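Local structure of uncharacterized protein (Pyrococcus horikoshii, 1ZJJ) at residues G145-L157 against I163-K175. The protein is probably a magnesium-dependent phosphatase of the haloacid dehalogenase (HAD) superfamily, though its physiological substrate is not established. Numbering follows the deposited sequence.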
ATOM      1  N   GLY B 145     -14.679  -9.586   8.501  1.00 22.08           N
ATOM      2  CA  GLY B 145     -14.196 -10.578   9.444  1.00 21.48           C
ATOM      3  C   GLY B 145     -13.258 -11.638   8.891  1.00 21.04           C
ATOM      4  O   GLY B 145     -12.817 -12.509   9.631  1.00 21.40           O
ATOM      5  N   ALA B 146     -12.952 -11.583   7.599  1.00 19.46           N
ATOM      6  CA  ALA B 146     -12.058 -12.572   7.008  1.00 16.88           C
ATOM      7  C   ALA B 146     -10.646 -12.400   7.533  1.00 17.70           C
ATOM      8  O   ALA B 146     -10.204 -11.277   7.770  1.00 18.70           O
ATOM      9  CB  ALA B 146     -12.056 -12.439   5.497  1.00 18.60           C
ATOM     10  N   THR B 147      -9.937 -13.510   7.709  1.00 17.29           N
ATOM     11  CA  THR B 147      -8.558 -13.456   8.181  1.00 18.03           C
ATOM     12  C   THR B 147      -7.723 -12.706   7.135  1.00 16.68           C
ATOM     13  O   THR B 147      -7.950 -12.846   5.936  1.00 17.63           O
ATOM     14  CB  THR B 147      -7.967 -14.874   8.357  1.00 16.84           C
ATOM     15  OG1 THR B 147      -8.908 -15.708   9.048  1.00 21.12           O
ATOM     16  CG2 THR B 147      -6.678 -14.811   9.165  1.00 18.72           C
ATOM     17  N   PHE B 148      -6.774 -11.902   7.599  1.00 15.12           N
ATOM     18  CA  PHE B 148      -5.899 -11.136   6.720  1.00 15.29           C
ATOM     19  C   PHE B 148      -4.527 -11.800   6.856  1.00 14.80           C
ATOM     20  O   PHE B 148      -3.858 -11.650   7.878  1.00 14.61           O
ATOM     21  CB  PHE B 148      -5.871  -9.673   7.191  1.00 14.88           C
ATOM     22  CG  PHE B 148      -4.980  -8.754   6.382  1.00 15.04           C
ATOM     23  CD1 PHE B 148      -4.367  -9.175   5.204  1.00 16.30           C
ATOM     24  CD2 PHE B 148      -4.770  -7.443   6.811  1.00 15.06           C
ATOM     25  CE1 PHE B 148      -3.552  -8.296   4.465  1.00 16.86           C
ATOM     26  CE2 PHE B 148      -3.962  -6.560   6.084  1.00 16.60           C
ATOM     27  CZ  PHE B 148      -3.353  -6.983   4.913  1.00 15.86           C
ATOM     28  N   ILE B 149      -4.142 -12.561   5.834  1.00 14.90           N
ATOM     29  CA  ILE B 149      -2.866 -13.287   5.817  1.00 14.48           C
ATOM     30  C   ILE B 149      -1.942 -12.826   4.688  1.00 14.69           C
ATOM     31  O   ILE B 149      -2.340 -12.793   3.521  1.00 16.55           O
ATOM     32  CB  ILE B 149      -3.100 -14.804   5.630  1.00 14.82           C
ATOM     33  CG1 ILE B 149      -4.032 -15.323   6.721  1.00 16.92           C
ATOM     34  CG2 ILE B 149      -1.765 -15.554   5.660  1.00 14.11           C
ATOM     35  CD1 ILE B 149      -4.713 -16.635   6.361  1.00 18.40           C
ATOM     36  N   GLY B 150      -0.707 -12.482   5.040  1.00 13.34           N
ATOM     37  CA  GLY B 150       0.258 -12.049   4.044  1.00 14.30           C
ATOM     38  C   GLY B 150       1.357 -13.090   3.920  1.00 15.68           C
ATOM     39  O   GLY B 150       1.876 -13.547   4.929  1.00 15.44           O
ATOM     40  N   THR B 151       1.720 -13.474   2.698  1.00 14.64           N
ATOM     41  CA  THR B 151       2.757 -14.487   2.540  1.00 15.22           C
ATOM     42  C   THR B 151       4.129 -14.049   3.037  1.00 14.22           C
ATOM     43  O   THR B 151       4.840 -14.835   3.654  1.00 13.57           O
ATOM     44  CB  THR B 151       2.897 -14.960   1.065  1.00 15.30           C
ATOM     45  OG1 THR B 151       3.255 -13.854   0.230  1.00 18.42           O
ATOM     46  CG2 THR B 151       1.590 -15.573   0.578  1.00 16.52           C
ATOM     47  N   ASN B 152       4.499 -12.802   2.775  1.00 14.41           N
ATOM     48  CA  ASN B 152       5.801 -12.298   3.196  1.00 15.19           C
ATOM     49  C   ASN B 152       5.795 -10.778   3.273  1.00 15.39           C
ATOM     50  O   ASN B 152       4.994 -10.117   2.616  1.00 15.70           O
ATOM     51  CB  ASN B 152       6.889 -12.785   2.239  1.00 14.09           C
ATOM     52  CG  ASN B 152       6.602 -12.428   0.807  1.00 16.46           C
ATOM     53  OD1 ASN B 152       5.633 -12.906   0.223  1.00 13.98           O
ATOM     54  ND2 ASN B 152       7.441 -11.581   0.229  1.00 14.44           N
ATOM     55  N   PRO B 153       6.702 -10.202   4.077  1.00 16.91           N
ATOM     56  CA  PRO B 153       6.834  -8.758   4.287  1.00 16.84           C
ATOM     57  C   PRO B 153       7.662  -7.945   3.297  1.00 16.26           C
ATOM     58  O   PRO B 153       7.575  -6.724   3.300  1.00 17.48           O
ATOM     59  CB  PRO B 153       7.420  -8.689   5.689  1.00 19.07           C
ATOM     60  CG  PRO B 153       8.390  -9.837   5.655  1.00 17.59           C
ATOM     61  CD  PRO B 153       7.576 -10.942   5.008  1.00 16.05           C
ATOM     62  N   ASP B 154       8.451  -8.607   2.456  1.00 15.98           N
ATOM     63  CA  ASP B 154       9.315  -7.901   1.512  1.00 15.41           C
ATOM     64  C   ASP B 154       8.685  -6.698   0.820  1.00 17.26           C
ATOM     65  O   ASP B 154       7.732  -6.821   0.054  1.00 15.86           O
ATOM     66  CB  ASP B 154       9.839  -8.871   0.458  1.00 14.87           C
ATOM     67  CG  ASP B 154      10.545 -10.067   1.069  1.00 14.82           C
ATOM     68  OD1 ASP B 154      11.789 -10.154   0.965  1.00 16.26           O
ATOM     69  OD2 ASP B 154       9.852 -10.918   1.656  1.00 15.09           O
ATOM     70  N   ALA B 155       9.245  -5.526   1.098  1.00 16.07           N
ATOM     71  CA  ALA B 155       8.766  -4.292   0.503  1.00 15.96           C
ATOM     72  C   ALA B 155       8.999  -4.306  -1.003  1.00 16.79           C
ATOM     73  O   ALA B 155       8.219  -3.727  -1.757  1.00 15.18           O
ATOM     74  CB  ALA B 155       9.500  -3.107   1.115  1.00 14.63           C
ATOM     75  N   THR B 156      10.082  -4.964  -1.427  1.00 17.54           N
ATOM     76  CA  THR B 156      10.469  -5.021  -2.837  1.00 17.25           C
ATOM     77  C   THR B 156      11.206  -6.300  -3.223  1.00 17.82           C
ATOM     78  O   THR B 156      11.598  -7.087  -2.352  1.00 17.96           O
ATOM     79  CB  THR B 156      11.418  -3.854  -3.188  1.00 19.41           C
ATOM     80  OG1 THR B 156      12.658  -4.036  -2.495  1.00 21.04           O
ATOM     81  CG2 THR B 156      10.825  -2.511  -2.776  1.00 18.78           C
ATOM     82  N   LEU B 157      11.392  -6.497  -4.529  1.00 18.30           N
ATOM     83  CA  LEU B 157      12.146  -7.627  -5.059  1.00 19.14           C
ATOM     84  C   LEU B 157      12.630  -7.147  -6.436  1.00 20.93           C
ATOM     85  O   LEU B 157      12.021  -6.268  -7.052  1.00 20.93           O
ATOM     86  CB  LEU B 157      11.285  -8.882  -5.181  1.00 20.15           C
ATOM     87  CG  LEU B 157      10.513  -9.194  -6.464  1.00 21.91           C
ATOM     88  CD1 LEU B 157       9.868 -10.592  -6.374  1.00 23.07           C
ATOM     89  CD2 LEU B 157       9.459  -8.141  -6.694  1.00 23.34           C
ATOM     90  N   ILE B 163      14.079  -2.098  -9.251  1.00 23.82           N
ATOM     91  CA  ILE B 163      13.451  -2.596  -8.030  1.00 23.05           C
ATOM     92  C   ILE B 163      11.926  -2.482  -8.148  1.00 21.07           C
ATOM     93  O   ILE B 163      11.389  -1.390  -8.302  1.00 20.22           O
ATOM     94  CB  ILE B 163      13.961  -1.816  -6.801  1.00 23.90           C
ATOM     95  CG1 ILE B 163      15.462  -2.075  -6.624  1.00 24.93           C
ATOM     96  CG2 ILE B 163      13.198  -2.236  -5.558  1.00 24.33           C
ATOM     97  CD1 ILE B 163      16.058  -1.477  -5.365  1.00 27.88           C
ATOM     98  N   TYR B 164      11.247  -3.626  -8.074  1.00 19.55           N
ATOM     99  CA  TYR B 164       9.788  -3.706  -8.200  1.00 19.20           C
ATOM    100  C   TYR B 164       9.076  -3.849  -6.854  1.00 18.84           C
ATOM    101  O   TYR B 164       9.666  -4.314  -5.877  1.00 17.78           O
ATOM    102  CB  TYR B 164       9.411  -4.907  -9.074  1.00 20.69           C
ATOM    103  CG  TYR B 164       9.708  -4.773 -10.558  1.00 21.97           C
ATOM    104  CD1 TYR B 164      10.657  -3.865 -11.028  1.00 24.67           C
ATOM    105  CD2 TYR B 164       9.050  -5.575 -11.492  1.00 23.79           C
ATOM    106  CE1 TYR B 164      10.942  -3.758 -12.393  1.00 24.96           C
ATOM    107  CE2 TYR B 164       9.330  -5.476 -12.859  1.00 25.14           C
ATOM    108  CZ  TYR B 164      10.275  -4.567 -13.299  1.00 25.70           C
ATOM    109  OH  TYR B 164      10.558  -4.470 -14.645  1.00 27.59           O
ATOM    110  N   PRO B 165       7.790  -3.449  -6.790  1.00 18.37           N
ATOM    111  CA  PRO B 165       7.005  -3.548  -5.556  1.00 17.05           C
ATOM    112  C   PRO B 165       6.877  -5.003  -5.141  1.00 16.65           C
ATOM    113  O   PRO B 165       6.623  -5.871  -5.979  1.00 17.36           O
ATOM    114  CB  PRO B 165       5.648  -2.965  -5.954  1.00 17.91           C
ATOM    115  CG  PRO B 165       5.979  -2.008  -7.020  1.00 17.14           C
ATOM    116  CD  PRO B 165       7.029  -2.731  -7.830  1.00 16.88           C
ATOM    117  N   GLY B 166       7.046  -5.266  -3.848  1.00 14.63           N
ATOM    118  CA  GLY B 166       6.939  -6.625  -3.350  1.00 14.91           C
ATOM    119  C   GLY B 166       5.619  -6.899  -2.644  1.00 14.26           C
ATOM    120  O   GLY B 166       4.747  -6.035  -2.573  1.00 14.72           O
ATOM    121  N   ALA B 167       5.473  -8.106  -2.110  1.00 16.73           N
ATOM    122  CA  ALA B 167       4.242  -8.476  -1.426  1.00 16.78           C
ATOM    123  C   ALA B 167       3.938  -7.504  -0.285  1.00 17.59           C
ATOM    124  O   ALA B 167       2.785  -7.134  -0.065  1.00 17.05           O
ATOM    125  CB  ALA B 167       4.349  -9.903  -0.892  1.00 18.35           C
ATOM    126  N   GLY B 168       4.981  -7.083   0.423  1.00 15.51           N
ATOM    127  CA  GLY B 168       4.805  -6.167   1.538  1.00 17.13           C
ATOM    128  C   GLY B 168       4.137  -4.870   1.124  1.00 15.95           C
ATOM    129  O   GLY B 168       3.428  -4.236   1.909  1.00 14.96           O
ATOM    130  N   SER B 169       4.375  -4.484  -0.124  1.00 16.06           N
ATOM    131  CA  SER B 169       3.820  -3.269  -0.707  1.00 17.83           C
ATOM    132  C   SER B 169       2.311  -3.424  -0.834  1.00 16.51           C
ATOM    133  O   SER B 169       1.549  -2.514  -0.512  1.00 16.26           O
ATOM    134  CB  SER B 169       4.432  -3.041  -2.101  1.00 19.48           C
ATOM    135  OG  SER B 169       3.724  -2.057  -2.830  1.00 26.99           O
ATOM    136  N   ILE B 170       1.893  -4.589  -1.315  1.00 14.92           N
ATOM    137  CA  ILE B 170       0.475  -4.874  -1.499  1.00 16.89           C
ATOM    138  C   ILE B 170      -0.199  -5.045  -0.144  1.00 15.72           C
ATOM    139  O   ILE B 170      -1.289  -4.518   0.098  1.00 15.51           O
ATOM    140  CB  ILE B 170       0.290  -6.146  -2.351  1.00 16.87           C
ATOM    141  CG1 ILE B 170       1.007  -5.956  -3.686  1.00 14.57           C
ATOM    142  CG2 ILE B 170      -1.197  -6.429  -2.572  1.00 17.64           C
ATOM    143  CD1 ILE B 170       0.989  -7.165  -4.602  1.00 13.64           C
ATOM    144  N   ILE B 171       0.467  -5.775   0.746  1.00 15.45           N
ATOM    145  CA  ILE B 171      -0.056  -6.013   2.083  1.00 14.01           C
ATOM    146  C   ILE B 171      -0.237  -4.690   2.816  1.00 15.52           C
ATOM    147  O   ILE B 171      -1.210  -4.505   3.544  1.00 15.53           O
ATOM    148  CB  ILE B 171       0.894  -6.936   2.896  1.00 15.17           C
ATOM    149  CG1 ILE B 171       0.832  -8.358   2.331  1.00 16.74           C
ATOM    150  CG2 ILE B 171       0.515  -6.928   4.373  1.00 13.60           C
ATOM    151  CD1 ILE B 171       1.962  -9.252   2.789  1.00 17.12           C
ATOM    152  N   ALA B 172       0.689  -3.759   2.606  1.00 15.37           N
ATOM    153  CA  ALA B 172       0.614  -2.460   3.262  1.00 16.05           C
ATOM    154  C   ALA B 172      -0.650  -1.715   2.859  1.00 15.95           C
ATOM    155  O   ALA B 172      -1.318  -1.119   3.705  1.00 16.10           O
ATOM    156  CB  ALA B 172       1.849  -1.626   2.923  1.00 16.65           C
ATOM    157  N   ALA B 173      -0.973  -1.742   1.570  1.00 14.97           N
ATOM    158  CA  ALA B 173      -2.173  -1.074   1.075  1.00 14.84           C
ATOM    159  C   ALA B 173      -3.421  -1.631   1.763  1.00 16.83           C
ATOM    160  O   ALA B 173      -4.298  -0.876   2.175  1.00 18.22           O
ATOM    161  CB  ALA B 173      -2.289  -1.251  -0.431  1.00 12.22           C
ATOM    162  N   LEU B 174      -3.492  -2.954   1.896  1.00 17.47           N
ATOM    163  CA  LEU B 174      -4.644  -3.587   2.530  1.00 18.53           C
ATOM    164  C   LEU B 174      -4.698  -3.307   4.028  1.00 19.02           C
ATOM    165  O   LEU B 174      -5.780  -3.222   4.610  1.00 19.11           O
ATOM    166  CB  LEU B 174      -4.630  -5.089   2.257  1.00 18.20           C
ATOM    167  CG  LEU B 174      -4.981  -5.438   0.811  1.00 18.68           C
ATOM    168  CD1 LEU B 174      -4.833  -6.930   0.597  1.00 20.14           C
ATOM    169  CD2 LEU B 174      -6.411  -4.974   0.501  1.00 21.53           C
ATOM    170  N   LYS B 175      -3.533  -3.149   4.651  1.00 18.32           N
ATOM    171  CA  LYS B 175      -3.479  -2.836   6.077  1.00 18.52           C
ATOM    172  C   LYS B 175      -4.130  -1.466   6.293  1.00 19.22           C
ATOM    173  O   LYS B 175      -4.889  -1.264   7.244  1.00 19.40           O
ATOM    174  CB  LYS B 175      -2.026  -2.799   6.560  1.00 19.27           C
ATOM    175  CG  LYS B 175      -1.863  -2.474   8.042  1.00 23.27           C
ATOM    176  CD  LYS B 175      -0.417  -2.673   8.496  1.00 26.26           C
ATOM    177  CE  LYS B 175       0.530  -1.725   7.768  1.00 31.59           C
ATOM    178  NZ  LYS B 175       1.974  -2.007   8.021  1.00 34.81           N
TER
HETATM  179  O   HOH W   1       7.678 -10.376  -2.856  1.00  5.67           O
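The carbonyl oxygen of Asp154 accepts the amide of Gly168 at 2.8 Å, Gly168 N to Asp154 O, from above the carbonyl plane, while Gly168 CA makes a CA-H...O contact with Pro153 O. A beta carbon on Gly168 would overlap both oxygens, and one on the N-cap Gly166 would strike Asp154 O; glycine at these places lets the loop settle on the first turn of helix 167-175. Gly166 N also donates to Ala155 O (2.8 Å), leading into the antiparallel hairpin, where Leu157 and Tyr164 exchange two backbone hydrogen bonds.

Asn152 lays its amide against Ala167 CB, OD1 at 3.5 Å. Its chi1 of 55° sets CG between the backbone N and carbonyl carbon. From there OD1 accepts Thr151 OG1 in the carbonyl plane (2.6 Å). On the other side of the amide, ND2 reaches Asp154 OD2 (2.9 Å), which also takes Asn41 ND2. A leucine here would probably leave Thr151 OG1 and Asp154 OD2 each short of a partner and let the Asp154 carboxylate turn more freely.

Further back, Ile171 CD1 rests on Gly150 CA (3.5 Å), where any side chain would collide with it. With CG anti to the backbone N (chi1 179°), the Phe148 ring extends to the helix: CZ meets Leu174 CB at 3.5 Å, and Ile171 O lies at the ring edge, in plane. Strand 147-150 and the helix, nearly antiparallel, thus share an apolar layer inside the cap, whereas the polar loop places the Asp154 side chain about 7 Å from the magnesium ion, consistent with a cap segment bordering the active site.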